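Local structure of stage II sporulation E family protein (Thermanaerovibrio acidaminovorans, 3RNR) at residues 95-104 with 192-200; 158-169 with 200-211. The protein is of unknown function but belongs to the PP2C protein phosphatase family, so it may remove phosphate from serine or threonine side chains. One frame throughout, in Å; residues are numbered along the deposited sequence.

Interaction 1. Residues 95-104 with 192-200; sequences RVYLFKGGRL and EVEAQGRPY. With GOL (glycerol), chain N.
Phe99 and Leu104 take Val193 between them where the end of helix 186-193 and the following loop lie on a beta hairpin at the edge of a sheet in the alpha-beta-alpha sandwich of the PP2C family. This end is tightly packed. Val193 sets CG2 over the centre of the Phe99 ring, a CH-pi contact of 4.0 Å to the centroid and 4° from the ring normal. With chi1 at 167°, Val193 CG1 is anti to the backbone N, toward Leu104 CD1 at 3.9 Å, and CG2 is anti to the carbonyl carbon, over Phe99. Leu104 CD1 meets Pro199 CD at 3.7 Å, and the two side chains cross at about a right angle. Pro199 lays CG over one face of the Tyr97 ring, toward its rim, 3.9 Å from the centroid.

The outer side is looser and polar. The hairpin turns through Gly101 and Gly102. Poorly ordered Glu192 brings CG to Phe99 CZ at the ring edge, 3.5 Å away. A glycerol, probably from crystallisation, donates from O2 to Leu104 O and from O3 to Gly197 O, bridging hairpin and loop. At the far end, Arg95 NH1 forms a salt bridge with Asp165 OD1. Its NE gives a bond to Tyr97 OH in the guanidinium plane. Arg95 NH2 meets a lone pair of Pro199 O in the carbonyl plane, 2.9 Å away, with an N-H...O angle of 159°.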
loop_
_atom_site.group_PDB
_atom_site.type_symbol
_atom_site.label_atom_id
_atom_site.label_comp_id
_atom_site.label_asym_id
_atom_site.label_seq_id
_atom_site.Cartn_x
_atom_site.Cartn_y
_atom_site.Cartn_z
ATOM N N ARG B 95 13.290 8.668 6.662
ATOM C CA ARG B 95 14.618 8.160 6.319
ATOM C C ARG B 95 14.565 6.901 5.468
ATOM O O ARG B 95 13.628 6.111 5.565
ATOM C CB ARG B 95 15.447 7.912 7.590
ATOM C CG ARG B 95 15.633 9.173 8.440
ATOM C CD ARG B 95 16.555 8.963 9.634
ATOM N NE ARG B 95 16.108 7.951 10.599
ATOM C CZ ARG B 95 15.121 8.114 11.474
ATOM N NH1 ARG B 95 14.404 9.233 11.489
ATOM N NH2 ARG B 95 14.829 7.142 12.323
ATOM N N VAL B 96 15.586 6.728 4.632
ATOM C CA VAL B 96 15.720 5.538 3.796
ATOM C C VAL B 96 16.987 4.762 4.160
ATOM O O VAL B 96 18.075 5.336 4.193
ATOM C CB VAL B 96 15.796 5.906 2.306
ATOM C CG1 VAL B 96 15.779 4.622 1.441
ATOM C CG2 VAL B 96 14.637 6.850 1.926
ATOM N N TYR B 97 16.839 3.463 4.417
ATOM C CA TYR B 97 17.958 2.571 4.734
ATOM C C TYR B 97 18.060 1.412 3.747
ATOM O O TYR B 97 17.052 0.815 3.374
ATOM C CB TYR B 97 17.786 1.975 6.139
ATOM C CG TYR B 97 17.870 3.019 7.223
ATOM C CD1 TYR B 97 19.085 3.306 7.844
ATOM C CD2 TYR B 97 16.750 3.740 7.603
ATOM C CE1 TYR B 97 19.177 4.288 8.837
ATOM C CE2 TYR B 97 16.828 4.721 8.588
ATOM C CZ TYR B 97 18.044 4.993 9.195
ATOM O OH TYR B 97 18.111 5.964 10.170
ATOM N N LEU B 98 19.288 1.079 3.356
ATOM C CA LEU B 98 19.555 -0.138 2.610
ATOM C C LEU B 98 19.672 -1.316 3.575
ATOM O O LEU B 98 20.389 -1.225 4.573
ATOM C CB LEU B 98 20.881 0.012 1.857
ATOM C CG LEU B 98 21.337 -1.208 1.059
ATOM C CD1 LEU B 98 20.393 -1.429 -0.118
ATOM C CD2 LEU B 98 22.787 -1.010 0.571
ATOM N N PHE B 99 18.998 -2.428 3.282
ATOM C CA PHE B 99 19.230 -3.633 4.072
ATOM C C PHE B 99 20.110 -4.577 3.266
ATOM O O PHE B 99 19.685 -5.152 2.260
ATOM C CB PHE B 99 17.930 -4.333 4.470
ATOM C CG PHE B 99 18.152 -5.607 5.246
ATOM C CD1 PHE B 99 18.794 -5.580 6.479
ATOM C CD2 PHE B 99 17.733 -6.834 4.740
ATOM C CE1 PHE B 99 19.015 -6.755 7.197
ATOM C CE2 PHE B 99 17.944 -8.013 5.460
ATOM C CZ PHE B 99 18.587 -7.971 6.684
ATOM N N LYS B 100 21.356 -4.698 3.703
ATOM C CA LYS B 100 22.346 -5.499 2.999
ATOM C C LYS B 100 23.412 -5.955 3.984
ATOM O O LYS B 100 23.708 -5.249 4.957
ATOM C CB LYS B 100 22.954 -4.676 1.867
ATOM C CG LYS B 100 24.106 -5.334 1.166
ATOM C CD LYS B 100 24.474 -4.569 -0.073
ATOM C CE LYS B 100 25.606 -5.271 -0.826
ATOM N NZ LYS B 100 25.881 -4.584 -2.118
ATOM N N GLY B 101 23.990 -7.127 3.739
ATOM C CA GLY B 101 25.017 -7.660 4.619
ATOM C C GLY B 101 24.576 -7.724 6.073
ATOM O O GLY B 101 25.383 -7.522 6.981
ATOM N N GLY B 102 23.292 -8.000 6.292
ATOM C CA GLY B 102 22.749 -8.127 7.633
ATOM C C GLY B 102 22.630 -6.818 8.400
ATOM O O GLY B 102 22.307 -6.825 9.588
ATOM N N ARG B 103 22.878 -5.698 7.727
ATOM C CA ARG B 103 22.827 -4.376 8.358
ATOM C C ARG B 103 21.880 -3.408 7.647
ATOM O O ARG B 103 21.585 -3.564 6.466
ATOM C CB ARG B 103 24.224 -3.743 8.382
ATOM C CG ARG B 103 25.206 -4.400 9.333
ATOM C CD ARG B 103 26.511 -3.608 9.434
ATOM N NE ARG B 103 27.392 -3.817 8.283
ATOM C CZ ARG B 103 28.712 -3.968 8.370
ATOM N NH1 ARG B 103 29.436 -4.153 7.273
ATOM N NH2 ARG B 103 29.311 -3.934 9.554
ATOM N N LEU B 104 21.429 -2.395 8.375
ATOM C CA LEU B 104 20.764 -1.247 7.777
ATOM C C LEU B 104 21.796 -0.137 7.593
ATOM O O LEU B 104 22.558 0.173 8.509
ATOM C CB LEU B 104 19.627 -0.756 8.681
ATOM C CG LEU B 104 18.405 -1.660 8.806
ATOM C CD1 LEU B 104 17.458 -1.140 9.885
ATOM C CD2 LEU B 104 17.692 -1.782 7.455
ATOM N N GLU B 192 15.911 -10.047 11.715
ATOM C CA GLU B 192 17.179 -10.007 10.991
ATOM C C GLU B 192 17.529 -8.562 10.695
ATOM O O GLU B 192 18.649 -8.107 10.928
ATOM C CB GLU B 192 17.082 -10.796 9.682
ATOM C CG GLU B 192 18.341 -10.742 8.829
ATOM C CD GLU B 192 19.556 -11.298 9.547
ATOM O OE1 GLU B 192 19.400 -12.274 10.314
ATOM O OE2 GLU B 192 20.665 -10.757 9.350
ATOM N N VAL B 193 16.539 -7.854 10.170
ATOM C CA VAL B 193 16.643 -6.435 9.906
ATOM C C VAL B 193 17.104 -5.651 11.132
ATOM O O VAL B 193 18.002 -4.811 11.028
ATOM C CB VAL B 193 15.292 -5.862 9.421
ATOM C CG1 VAL B 193 15.319 -4.358 9.458
ATOM C CG2 VAL B 193 14.985 -6.350 8.018
ATOM N N GLU B 194 16.481 -5.905 12.281
ATOM C CA GLU B 194 16.699 -5.063 13.461
ATOM C C GLU B 194 17.227 -5.741 14.739
ATOM O O GLU B 194 16.502 -6.486 15.398
ATOM C CB GLU B 194 15.411 -4.283 13.782
ATOM C CG GLU B 194 14.110 -5.024 13.454
ATOM C CD GLU B 194 12.928 -4.665 14.373
ATOM O OE1 GLU B 194 12.372 -3.545 14.276
ATOM O OE2 GLU B 194 12.532 -5.520 15.195
ATOM N N ALA B 195 18.469 -5.428 15.102
ATOM C CA ALA B 195 19.062 -5.789 16.394
ATOM C C ALA B 195 18.837 -4.647 17.390
ATOM O O ALA B 195 18.038 -3.751 17.131
ATOM C CB ALA B 195 20.549 -6.104 16.246
ATOM N N GLN B 196 19.524 -4.681 18.527
ATOM C CA GLN B 196 19.379 -3.630 19.536
ATOM C C GLN B 196 19.730 -2.247 18.974
ATOM O O GLN B 196 19.442 -1.217 19.591
ATOM C CB GLN B 196 20.278 -3.922 20.742
ATOM C CG GLN B 196 21.768 -3.792 20.441
ATOM C CD GLN B 196 22.646 -4.030 21.658
ATOM O OE1 GLN B 196 22.334 -4.859 22.514
ATOM N NE2 GLN B 196 23.751 -3.299 21.740
ATOM N N GLY B 197 20.356 -2.233 17.802
ATOM C CA GLY B 197 20.790 -1.002 17.167
ATOM C C GLY B 197 19.834 -0.366 16.167
ATOM O O GLY B 197 20.290 0.383 15.306
ATOM N N ARG B 198 18.532 -0.658 16.264
ATOM C CA ARG B 198 17.536 -0.120 15.324
ATOM C C ARG B 198 17.676 1.389 15.202
ATOM O O ARG B 198 17.608 2.099 16.199
ATOM C CB ARG B 198 16.121 -0.389 15.825
ATOM C CG ARG B 198 15.744 -1.832 15.923
ATOM C CD ARG B 198 14.506 -2.003 16.770
ATOM N NE ARG B 198 14.178 -3.414 16.935
ATOM C CZ ARG B 198 13.353 -3.886 17.862
ATOM N NH1 ARG B 198 13.116 -5.190 17.936
ATOM N NH2 ARG B 198 12.771 -3.055 18.719
ATOM N N PRO B 199 17.853 1.892 13.975
ATOM C CA PRO B 199 18.079 3.334 13.830
ATOM C C PRO B 199 16.768 4.122 13.787
ATOM O O PRO B 199 16.565 4.907 12.869
ATOM C CB PRO B 199 18.801 3.431 12.483
ATOM C CG PRO B 199 18.232 2.301 11.690
ATOM C CD PRO B 199 17.958 1.178 12.691
ATOM N N TYR B 200 15.918 3.958 14.799
ATOM C CA TYR B 200 14.621 4.640 14.820
ATOM C C TYR B 200 13.900 4.400 16.135
ATOM O O TYR B 200 14.261 3.503 16.895
ATOM C CB TYR B 200 13.734 4.180 13.657
ATOM C CG TYR B 200 13.639 2.676 13.469
ATOM C CD1 TYR B 200 12.840 1.892 14.305
ATOM C CD2 TYR B 200 14.325 2.043 12.437
ATOM C CE1 TYR B 200 12.753 0.512 14.127
ATOM C CE2 TYR B 200 14.240 0.673 12.247
ATOM C CZ TYR B 200 13.460 -0.086 13.092
ATOM O OH TYR B 200 13.383 -1.442 12.895
HETATM C C1 GOL N . 22.911 3.704 11.617
HETATM O O1 GOL N . 22.681 4.065 10.274
HETATM C C2 GOL N . 22.849 2.186 11.740
HETATM O O2 GOL N . 22.065 1.652 10.692
HETATM C C3 GOL N . 22.230 1.808 13.081
HETATM O O3 GOL N . 22.228 0.406 13.216
HETATM O O HOH W 1 20.796 -6.200 11.512
#

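Interaction 2. Residues 158-169 with 200-211; sequences EGVLVVSDGVYR and YQDNATLALVIL
Strands 159-164 and 205-210 run antiparallel, 175° apart in direction with axes 4.7 Å apart, and Val160, Val162 and Ser164 form hydrogen-bonded pairs with Val209, Ala207 and Thr205. Leu211 N extends this ladder to Glu158 O. At the non-hydrogen-bonded pair Gly159 and Ile210, the CA atoms come within 4.2 Å. Gly159 CA also makes a CA-H...O contact with Val209 O.

On the sheet face of Leu161 and Val163, Leu161 CD1 packs against Leu208 CB. Val163 and Leu206 lie side by side and point the same way. Leu206 CD2 sits over the centre of the Tyr200 ring, 3.9 Å above its plane. Val163 CG1, anti to its backbone N (chi1 -172°), meets Tyr200 CB at 3.6 Å. The other face carries Val160, Val162, Ala207 and Val209. It packs on strand 72-80, so these small side chains lie between the two sheets of the PP2C beta sandwich.

Beyond Ser164 the contact becomes polar. Asp165 OD2 uses its anti lone pair to accept from Gln201 N at 2.9 Å, while OD1 is taken by Arg95. Arg169 bends at chi3 and brings its guanidinium over Ser164 O, which lies 3.3 Å from the plane on one face. At the edge, Arg169 NH1 gives two bonds. The one to Thr205 OG1, at 2.8 Å, is bent (135° at the hydrogen) and tilted from the guanidinium plane. The one to Asn203 O, at 3.0 Å, lies near that plane. NE makes a salt bridge with Asp17 OD1. Water 2 donates to both Asp165 O and Asn203 OD1.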
loop_
_atom_site.group_PDB
_atom_site.type_symbol
_atom_site.label_atom_id
_atom_site.label_comp_id
_atom_site.label_asym_id
_atom_site.label_seq_id
_atom_site.Cartn_x
_atom_site.Cartn_y
_atom_site.Cartn_z
ATOM N N GLU B 158 18.304 -9.025 0.010
ATOM C CA GLU B 158 18.562 -7.607 0.237
ATOM C C GLU B 158 17.305 -6.761 0.035
ATOM O O GLU B 158 16.346 -7.201 -0.598
ATOM C CB GLU B 158 19.733 -7.124 -0.608
ATOM C CG GLU B 158 21.029 -7.826 -0.230
ATOM C CD GLU B 158 22.166 -7.510 -1.178
ATOM O OE1 GLU B 158 21.921 -6.845 -2.202
ATOM O OE2 GLU B 158 23.301 -7.935 -0.900
ATOM N N GLY B 159 17.280 -5.561 0.599
ATOM C CA GLY B 159 16.083 -4.757 0.486
ATOM C C GLY B 159 16.239 -3.329 0.949
ATOM O O GLY B 159 17.354 -2.808 1.053
ATOM N N VAL B 160 15.102 -2.685 1.196
ATOM C CA VAL B 160 15.088 -1.290 1.593
ATOM C C VAL B 160 14.038 -1.089 2.687
ATOM O O VAL B 160 12.983 -1.745 2.692
ATOM C CB VAL B 160 14.801 -0.378 0.374
ATOM C CG1 VAL B 160 13.465 -0.758 -0.284
ATOM C CG2 VAL B 160 14.832 1.113 0.774
ATOM N N LEU B 161 14.346 -0.185 3.613
ATOM C CA LEU B 161 13.435 0.161 4.695
ATOM C C LEU B 161 13.249 1.672 4.725
ATOM O O LEU B 161 14.230 2.417 4.682
ATOM C CB LEU B 161 13.993 -0.335 6.031
ATOM C CG LEU B 161 13.252 0.110 7.299
ATOM C CD1 LEU B 161 12.083 -0.794 7.526
ATOM C CD2 LEU B 161 14.176 0.082 8.500
ATOM N N VAL B 162 11.995 2.116 4.759
ATOM C CA VAL B 162 11.691 3.524 4.956
ATOM C C VAL B 162 11.032 3.736 6.333
ATOM O O VAL B 162 10.251 2.899 6.799
ATOM C CB VAL B 162 10.847 4.119 3.803
ATOM C CG1 VAL B 162 11.648 4.105 2.477
ATOM C CG2 VAL B 162 9.532 3.357 3.629
ATOM N N VAL B 163 11.348 4.863 6.962
ATOM C CA VAL B 163 11.022 5.101 8.369
ATOM C C VAL B 163 10.488 6.507 8.577
ATOM O O VAL B 163 11.099 7.457 8.090
ATOM C CB VAL B 163 12.298 5.050 9.223
ATOM C CG1 VAL B 163 11.946 5.099 10.701
ATOM C CG2 VAL B 163 13.102 3.826 8.905
ATOM N N SER B 164 9.352 6.637 9.267
ATOM C CA SER B 164 8.885 7.933 9.773
ATOM C C SER B 164 8.729 7.841 11.279
ATOM O O SER B 164 7.924 7.061 11.788
ATOM C CB SER B 164 7.534 8.271 9.149
ATOM O OG SER B 164 6.973 9.428 9.738
ATOM N N ASP B 165 9.647 8.478 11.982
ATOM C CA ASP B 165 9.615 8.676 13.430
ATOM C C ASP B 165 9.439 10.042 14.102
ATOM O O ASP B 165 9.827 10.160 15.262
ATOM C CB ASP B 165 10.584 7.743 14.165
ATOM C CG ASP B 165 11.998 8.077 13.897
ATOM O OD1 ASP B 165 12.226 9.093 13.208
ATOM O OD2 ASP B 165 12.867 7.338 14.396
ATOM N N GLY B 166 9.149 11.101 13.347
ATOM C CA GLY B 166 9.209 12.455 13.896
ATOM C C GLY B 166 8.369 12.666 15.148
ATOM O O GLY B 166 7.328 12.048 15.321
ATOM N N VAL B 167 8.819 13.549 16.031
ATOM C CA VAL B 167 8.103 13.792 17.278
ATOM C C VAL B 167 6.752 14.467 17.019
ATOM O O VAL B 167 5.820 14.348 17.822
ATOM C CB VAL B 167 8.949 14.658 18.244
ATOM C CG1 VAL B 167 9.209 16.032 17.636
ATOM C CG2 VAL B 167 8.264 14.786 19.593
ATOM N N TYR B 168 6.661 15.160 15.884
ATOM C CA TYR B 168 5.493 15.961 15.510
ATOM C C TYR B 168 4.272 15.127 15.090
ATOM O O TYR B 168 3.205 15.674 14.819
ATOM C CB TYR B 168 5.869 16.924 14.370
ATOM C CG TYR B 168 6.445 16.231 13.143
ATOM C CD1 TYR B 168 5.618 15.559 12.246
ATOM C CD2 TYR B 168 7.816 16.235 12.892
ATOM C CE1 TYR B 168 6.144 14.905 11.127
ATOM C CE2 TYR B 168 8.351 15.584 11.774
ATOM C CZ TYR B 168 7.506 14.931 10.900
ATOM O OH TYR B 168 8.025 14.290 9.802
ATOM N N ARG B 169 4.437 13.811 15.010
ATOM C CA ARG B 169 3.415 12.941 14.425
ATOM C C ARG B 169 2.092 12.883 15.190
ATOM O O ARG B 169 2.068 12.892 16.424
ATOM C CB ARG B 169 3.980 11.531 14.219
ATOM C CG ARG B 169 5.083 11.483 13.177
ATOM C CD ARG B 169 6.058 10.340 13.428
ATOM N NE ARG B 169 5.470 9.025 13.212
ATOM C CZ ARG B 169 5.583 8.015 14.067
ATOM N NH1 ARG B 169 5.014 6.848 13.795
ATOM N NH2 ARG B 169 6.263 8.175 15.196
ATOM N N TYR B 200 15.918 3.958 14.799
ATOM C CA TYR B 200 14.621 4.640 14.820
ATOM C C TYR B 200 13.900 4.400 16.135
ATOM O O TYR B 200 14.261 3.503 16.895
ATOM C CB TYR B 200 13.734 4.180 13.657
ATOM C CG TYR B 200 13.639 2.676 13.469
ATOM C CD1 TYR B 200 12.840 1.892 14.305
ATOM C CD2 TYR B 200 14.325 2.043 12.437
ATOM C CE1 TYR B 200 12.753 0.512 14.127
ATOM C CE2 TYR B 200 14.240 0.673 12.247
ATOM C CZ TYR B 200 13.460 -0.086 13.092
ATOM O OH TYR B 200 13.383 -1.442 12.895
ATOM N N GLN B 201 12.901 5.230 16.413
ATOM C CA GLN B 201 12.238 5.208 17.713
ATOM C C GLN B 201 11.339 3.986 17.797
ATOM O O GLN B 201 10.928 3.450 16.774
ATOM C CB GLN B 201 11.409 6.481 17.919
ATOM C CG GLN B 201 12.151 7.783 17.624
ATOM C CD GLN B 201 13.406 7.950 18.458
ATOM O OE1 GLN B 201 13.347 7.991 19.684
ATOM N NE2 GLN B 201 14.554 8.045 17.791
ATOM N N ASP B 202 11.033 3.559 19.019
ATOM C CA ASP B 202 10.117 2.443 19.265
ATOM C C ASP B 202 8.743 2.632 18.620
ATOM O O ASP B 202 8.069 1.663 18.277
ATOM C CB ASP B 202 9.928 2.241 20.776
ATOM C CG ASP B 202 11.100 1.536 21.423
ATOM O OD1 ASP B 202 11.939 0.982 20.681
ATOM O OD2 ASP B 202 11.171 1.521 22.673
ATOM N N ASN B 203 8.320 3.881 18.467
ATOM C CA ASN B 203 7.011 4.164 17.871
ATOM C C ASN B 203 7.042 4.428 16.355
ATOM O O ASN B 203 6.053 4.896 15.772
ATOM C CB ASN B 203 6.250 5.253 18.640
ATOM C CG ASN B 203 6.947 6.594 18.598
ATOM O OD1 ASN B 203 8.044 6.723 18.048
ATOM N ND2 ASN B 203 6.306 7.611 19.172
ATOM N N ALA B 204 8.201 4.204 15.736
ATOM C CA ALA B 204 8.377 4.508 14.315
ATOM C C ALA B 204 7.373 3.814 13.408
ATOM O O ALA B 204 6.951 2.696 13.680
ATOM C CB ALA B 204 9.801 4.156 13.864
ATOM N N THR B 205 7.006 4.481 12.317
ATOM C CA THR B 205 6.219 3.847 11.267
ATOM C C THR B 205 7.194 3.314 10.231
ATOM O O THR B 205 8.122 4.024 9.835
ATOM C CB THR B 205 5.215 4.849 10.631
ATOM O OG1 THR B 205 4.242 5.232 11.614
ATOM C CG2 THR B 205 4.483 4.220 9.466
ATOM N N LEU B 206 6.996 2.063 9.806
ATOM C CA LEU B 206 7.975 1.355 8.988
ATOM C C LEU B 206 7.318 0.714 7.790
ATOM O O LEU B 206 6.191 0.218 7.884
ATOM C CB LEU B 206 8.650 0.236 9.801
ATOM C CG LEU B 206 9.421 0.572 11.073
ATOM C CD1 LEU B 206 9.979 -0.706 11.690
ATOM C CD2 LEU B 206 10.547 1.574 10.781
ATOM N N ALA B 207 8.026 0.723 6.666
ATOM C CA ALA B 207 7.615 -0.042 5.500
ATOM C C ALA B 207 8.873 -0.545 4.826
ATOM O O ALA B 207 9.910 0.134 4.821
ATOM C CB ALA B 207 6.793 0.803 4.538
ATOM N N LEU B 208 8.798 -1.737 4.253
ATOM C CA LEU B 208 9.999 -2.314 3.678
ATOM C C LEU B 208 9.735 -3.201 2.483
ATOM O O LEU B 208 8.651 -3.767 2.334
ATOM C CB LEU B 208 10.784 -3.077 4.743
ATOM C CG LEU B 208 10.058 -4.239 5.384
ATOM C CD1 LEU B 208 10.516 -5.540 4.745
ATOM C CD2 LEU B 208 10.348 -4.242 6.884
ATOM N N VAL B 209 10.738 -3.349 1.637
ATOM C CA VAL B 209 10.706 -4.282 0.528
ATOM C C VAL B 209 11.925 -5.183 0.576
ATOM O O VAL B 209 12.987 -4.718 0.831
ATOM C CB VAL B 209 10.670 -3.599 -0.811
ATOM C CG1 VAL B 209 10.645 -4.625 -1.932
ATOM C CG2 VAL B 209 9.529 -2.658 -0.909
ATOM N N ILE B 210 11.738 -6.471 0.354
ATOM C CA ILE B 210 12.824 -7.431 0.226
ATOM C C ILE B 210 12.737 -8.078 -1.138
ATOM O O ILE B 210 11.700 -8.535 -1.527
ATOM C CB ILE B 210 12.749 -8.548 1.236
ATOM C CG1 ILE B 210 12.615 -8.022 2.645
ATOM C CG2 ILE B 210 13.943 -9.441 1.131
ATOM C CD1 ILE B 210 13.714 -7.277 3.094
ATOM N N LEU B 211 13.841 -8.090 -1.856
ATOM C CA LEU B 211 13.875 -8.666 -3.168
ATOM C C LEU B 211 13.656 -10.183 -3.116
ATOM O O LEU B 211 14.312 -10.840 -2.358
ATOM C CB LEU B 211 15.193 -8.345 -3.814
ATOM C CG LEU B 211 15.389 -8.881 -5.210
ATOM C CD1 LEU B 211 14.277 -8.550 -6.066
ATOM C CD2 LEU B 211 16.623 -8.393 -5.799
HETATM O O HOH W 2 9.015 9.152 17.832
#

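Interactions 1 and 2 both reach the same mixed sheet, with centres about 10 Å apart. Strands 95-100 and 159-164 are neighbours in it, and Phe99 N probably bonds to Gly159 O at 2.8 Å. At the other end, Arg95 NH1 and Asp165 OD1 are 2.8 Å apart. Tyr200 belongs to both contacts, and its side chain lies about 5 Å from a bound glycerol. The glycerol of interaction 1 binds Leu104 O and Gly197 O. Asp17 accepts from Ser164 OG and pairs with Arg169 NE. The Asp17 and Asp165 end is consistent with the metal-site region of PP2C relatives, though no metal takes part in either contact.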